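Local coordinates for protein peptidoglycan DD-endopeptidase ShyB (PDB 2GU1) that cleaves the peptide cross-links joining adjacent peptidoglycan strands as a zinc-dependent DD-endopeptidase, probably making room for new glycan as the cell wall expands, at residues V206-A209 against Y210-I213; R257-P260 against Y261-N264. One frame throughout, in Å; residues are numbered along the deposited sequence.

Contact 1. Residues V206-A209 against Y210-I213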
loop_
_atom_site.group_PDB
_atom_site.type_symbol
_atom_site.label_atom_id
_atom_site.label_comp_id
_atom_site.label_asym_id
_atom_site.label_seq_id
_atom_site.Cartn_x
_atom_site.Cartn_y
_atom_site.Cartn_z
ATOM N N VAL A 206 -1.441 -18.729 5.762
ATOM C CA VAL A 206 -2.229 -19.711 6.503
ATOM C C VAL A 206 -1.438 -21.010 6.708
ATOM O O VAL A 206 -0.401 -21.237 6.066
ATOM C CB VAL A 206 -3.557 -20.061 5.770
ATOM C CG1 VAL A 206 -4.474 -18.830 5.692
ATOM C CG2 VAL A 206 -3.255 -20.584 4.380
ATOM N N ASP A 207 -1.939 -21.860 7.602
ATOM C CA ASP A 207 -1.287 -23.126 7.892
ATOM C C ASP A 207 -1.422 -24.101 6.731
ATOM O O ASP A 207 -2.323 -23.970 5.890
ATOM C CB ASP A 207 -1.860 -23.728 9.179
ATOM C CG ASP A 207 -1.535 -22.890 10.405
ATOM O OD1 ASP A 207 -0.346 -22.539 10.601
ATOM O OD2 ASP A 207 -2.466 -22.583 11.178
ATOM N N LYS A 208 -0.520 -25.079 6.686
ATOM C CA LYS A 208 -0.506 -26.071 5.613
ATOM C C LYS A 208 -1.868 -26.652 5.267
ATOM O O LYS A 208 -2.183 -26.873 4.092
ATOM C CB LYS A 208 0.459 -27.213 5.965
ATOM C CG LYS A 208 1.902 -26.766 6.164
ATOM C CD LYS A 208 2.839 -27.957 6.338
ATOM C CE LYS A 208 4.279 -27.506 6.515
ATOM N NZ LYS A 208 5.216 -28.664 6.628
ATOM N N ALA A 209 -2.685 -26.893 6.279
ATOM C CA ALA A 209 -4.003 -27.475 6.046
ATOM C C ALA A 209 -4.899 -26.675 5.101
ATOM O O ALA A 209 -5.771 -27.242 4.442
ATOM C CB ALA A 209 -4.720 -27.683 7.389
ATOM N N TYR A 210 -4.678 -25.368 5.002
ATOM C CA TYR A 210 -5.539 -24.534 4.161
ATOM C C TYR A 210 -4.828 -23.796 3.024
ATOM O O TYR A 210 -5.317 -22.776 2.528
ATOM C CB TYR A 210 -6.262 -23.524 5.052
ATOM C CG TYR A 210 -6.886 -24.151 6.284
ATOM C CD1 TYR A 210 -7.845 -25.159 6.166
ATOM C CD2 TYR A 210 -6.525 -23.732 7.565
ATOM C CE1 TYR A 210 -8.429 -25.732 7.293
ATOM C CE2 TYR A 210 -7.107 -24.296 8.703
ATOM C CZ TYR A 210 -8.058 -25.293 8.558
ATOM O OH TYR A 210 -8.661 -25.838 9.671
ATOM N N ARG A 211 -3.686 -24.327 2.600
ATOM C CA ARG A 211 -2.916 -23.688 1.547
ATOM C C ARG A 211 -3.406 -23.989 0.128
ATOM O O ARG A 211 -2.830 -23.510 -0.848
ATOM C CB ARG A 211 -1.428 -24.033 1.728
ATOM C CG ARG A 211 -0.875 -23.483 3.043
ATOM C CD ARG A 211 0.628 -23.698 3.269
ATOM N NE ARG A 211 1.028 -23.063 4.523
ATOM C CZ ARG A 211 2.208 -23.203 5.119
ATOM N NH1 ARG A 211 3.145 -23.972 4.582
ATOM N NH2 ARG A 211 2.449 -22.574 6.266
ATOM N N GLN A 212 -4.484 -24.758 0.007
ATOM C CA GLN A 212 -5.026 -25.052 -1.317
ATOM C C GLN A 212 -5.496 -23.741 -1.951
ATOM O O GLN A 212 -6.302 -23.012 -1.364
ATOM C CB GLN A 212 -6.215 -26.016 -1.232
ATOM C CG GLN A 212 -6.926 -26.202 -2.569
ATOM C CD GLN A 212 -8.164 -27.079 -2.483
ATOM O OE1 GLN A 212 -8.883 -27.251 -3.472
ATOM N NE2 GLN A 212 -8.420 -27.640 -1.306
ATOM N N ILE A 213 -4.984 -23.441 -3.140
ATOM C CA ILE A 213 -5.367 -22.225 -3.849
ATOM C C ILE A 213 -6.567 -22.525 -4.750
ATOM O O ILE A 213 -6.482 -23.352 -5.657
ATOM C CB ILE A 213 -4.191 -21.695 -4.702
ATOM C CG1 ILE A 213 -3.016 -21.331 -3.790
ATOM C CG2 ILE A 213 -4.626 -20.484 -5.506
ATOM C CD1 ILE A 213 -1.750 -20.938 -4.539
HETATM O O HOH W 1 1.887 -20.787 8.625
#

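Contact 2. Residues R257-P260 against Y261-N264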
loop_
_atom_site.group_PDB
_atom_site.type_symbol
_atom_site.label_atom_id
_atom_site.label_comp_id
_atom_site.label_asym_id
_atom_site.label_seq_id
_atom_site.Cartn_x
_atom_site.Cartn_y
_atom_site.Cartn_z
ATOM N N ARG A 257 -10.310 -2.073 8.061
ATOM C CA ARG A 257 -11.630 -1.633 7.626
ATOM C C ARG A 257 -12.673 -2.717 7.412
ATOM O O ARG A 257 -12.359 -3.903 7.293
ATOM C CB ARG A 257 -11.530 -0.862 6.309
ATOM C CG ARG A 257 -10.655 0.364 6.339
ATOM C CD ARG A 257 -11.027 1.288 5.188
ATOM N NE ARG A 257 -10.025 2.328 4.977
ATOM C CZ ARG A 257 -9.602 3.162 5.920
ATOM N NH1 ARG A 257 -10.096 3.084 7.150
ATOM N NH2 ARG A 257 -8.680 4.072 5.631
ATOM N N LYS A 258 -13.925 -2.269 7.351
ATOM C CA LYS A 258 -15.060 -3.134 7.081
ATOM C C LYS A 258 -15.610 -2.581 5.769
ATOM O O LYS A 258 -16.241 -1.525 5.744
ATOM C CB LYS A 258 -16.124 -3.023 8.177
ATOM C CG LYS A 258 -17.146 -4.160 8.153
ATOM C CD LYS A 258 -17.842 -4.280 6.803
ATOM C CE LYS A 258 -18.282 -5.715 6.515
ATOM N NZ LYS A 258 -18.881 -5.866 5.152
ATOM N N HIS A 259 -15.363 -3.301 4.683
ATOM C CA HIS A 259 -15.795 -2.887 3.357
ATOM C C HIS A 259 -17.029 -3.680 2.928
ATOM O O HIS A 259 -17.117 -4.885 3.158
ATOM C CB HIS A 259 -14.632 -3.102 2.385
ATOM C CG HIS A 259 -14.832 -2.492 1.034
ATOM N ND1 HIS A 259 -15.639 -3.059 0.071
ATOM C CD2 HIS A 259 -14.290 -1.387 0.471
ATOM C CE1 HIS A 259 -15.580 -2.331 -1.031
ATOM N NE2 HIS A 259 -14.769 -1.311 -0.815
ATOM N N PRO A 260 -18.008 -3.007 2.303
ATOM C CA PRO A 260 -19.236 -3.676 1.856
ATOM C C PRO A 260 -18.985 -4.878 0.949
ATOM O O PRO A 260 -19.736 -5.859 0.978
ATOM C CB PRO A 260 -19.994 -2.564 1.124
ATOM C CG PRO A 260 -19.497 -1.308 1.788
ATOM C CD PRO A 260 -18.028 -1.574 1.957
ATOM N N TYR A 261 -17.925 -4.802 0.152
ATOM C CA TYR A 261 -17.610 -5.875 -0.779
ATOM C C TYR A 261 -16.374 -6.693 -0.421
ATOM O O TYR A 261 -16.353 -7.910 -0.619
ATOM C CB TYR A 261 -17.490 -5.283 -2.181
ATOM C CG TYR A 261 -18.812 -4.709 -2.639
ATOM C CD1 TYR A 261 -19.790 -5.528 -3.196
ATOM C CD2 TYR A 261 -19.128 -3.369 -2.407
ATOM C CE1 TYR A 261 -21.054 -5.035 -3.503
ATOM C CE2 TYR A 261 -20.392 -2.863 -2.711
ATOM C CZ TYR A 261 -21.350 -3.702 -3.255
ATOM O OH TYR A 261 -22.610 -3.217 -3.529
ATOM N N ALA A 262 -15.352 -6.035 0.105
ATOM C CA ALA A 262 -14.134 -6.741 0.495
ATOM C C ALA A 262 -14.311 -7.295 1.907
ATOM O O ALA A 262 -13.452 -8.014 2.413
ATOM C CB ALA A 262 -12.939 -5.802 0.441
ATOM N N GLY A 263 -15.440 -6.961 2.524
ATOM C CA GLY A 263 -15.727 -7.416 3.878
ATOM C C GLY A 263 -14.705 -6.831 4.830
ATOM O O GLY A 263 -14.159 -5.755 4.566
ATOM N N ASN A 264 -14.449 -7.516 5.942
ATOM C CA ASN A 264 -13.447 -7.054 6.894
ATOM C C ASN A 264 -12.076 -7.303 6.269
ATOM O O ASN A 264 -11.791 -8.413 5.799
ATOM C CB ASN A 264 -13.542 -7.833 8.210
ATOM C CG ASN A 264 -14.840 -7.584 8.942
ATOM O OD1 ASN A 264 -15.176 -6.445 9.254
ATOM N ND2 ASN A 264 -15.577 -8.652 9.229
#

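Contact 1. Residues V206-A209 against Y210-I213
R211 folds back along the chain onto V206, D207 and K208, a compact example of an arginine that closes a turn by gripping a backbone carbonyl. Its CB lies 3.8 Å from K208 O, the acceptor of a weak bond from the arginine's own backbone N. CG meets D207 O at 3.2 Å, and CD passes K208 CA at 3.5 Å. Because CG stands opposite its own carbonyl carbon (chi1 -63°) and the chain then runs extended as far as NE, the guanidinium is carried to V206, five residues back along the chain. There NE bonds to V206 O at 2.8 Å, nearly straight at 162°, and NH2 reaches the same oxygen at 3.2 Å with a more bent 136°. The oxygen lies in the guanidinium plane, held side-on, while the two nitrogens come to it from opposite faces of the carbonyl plane. K208 N sits over one guanidinium face, toward the rim, and NH1 rests 3.4 Å from CG of the K208 side chain.

The neighbouring bond from Y210 N to D207 O, 2.9 Å, makes this a short 3-10 turn in the loop that leads to strand 213-215. A209 CB stands over the centre of the Y210 ring, 4.0 Å from the centroid, in a CH-pi contact; the Y210 side chain also packs on T239 and P240. D207 keeps its strongest bond for Y246, through OD2, and a water weakly links OD1 to R211 NH2.

Two N-H groups sharing one acceptor fix the rotation of the guanidinium, and the nearby D207 carboxylate, though not paired with it directly, would probably help to balance its charge.

Contact 2. Residues R257-P260 against Y261-N264
ND1 of H259 collects the backbone N-H groups of both Y261 and A262, an instance of a side chain satisfying the amides of the tight turn that follows it. Y261 N donates to H259 ND1 over 2.9 Å from 17° out of the imidazole plane, and A262 N to the same ND1 over 3.0 Å from much further out, 38°. The ring gets there because its CG is trans to the backbone N (chi1 -169°), which turns it toward the amides of the bend, with P260 CD over one face and its CE1 in the plane of the Y261 ring, at that ring's edge.

At the foot of the turn H259 and G263 form an antiparallel hydrogen-bonded pair. H259 N gives a sound bond to G263 O, 2.7 Å long, whereas the return bond from G263 N to H259 O is weak. That oxygen has a second donor: the K258 chain bends at chi2 and curls round so that NZ comes within 2.8 Å of H259 O, above the carbonyl plane. The stem of K258 runs past N264, with CG 3.2 Å from OD1, while N264 ND2 bonds to L281 O and its backbone N to T304 OG1.

Three residues separate H259 from G263, whose positive phi, easily reached by glycine, probably helps the chain to turn there. The bend is a meeting place of domains, since P260 and Y261 pack on helix 29-38 of the LysM-like part and A262 on L40.

As ND1 serves as acceptor for two amides, the imidazole is probably neutral, with its proton on NE2.

Followed from the N terminus, the chain reaches contact 1 first, in the loop between strands 189-191 and 213-215, where a short turn redirects it into the antiparallel sheet of the peptidase. It passes on through strand 235-237 and enters contact 2 on strand 251-259, whose hairpin bend sends it back along 265-269. The two are in series, neither enclosing nor crossing the other, and their nearest atoms stay about 13 Å apart. The V206 side chain is about 10 Å from that of the zinc ligand D236, and the side chain of A262 is about 7 Å from that of the ligand H313. Contact 1 thus leads into the catalytic sheet, while contact 2 joins it to the N-terminal LysM-like domain.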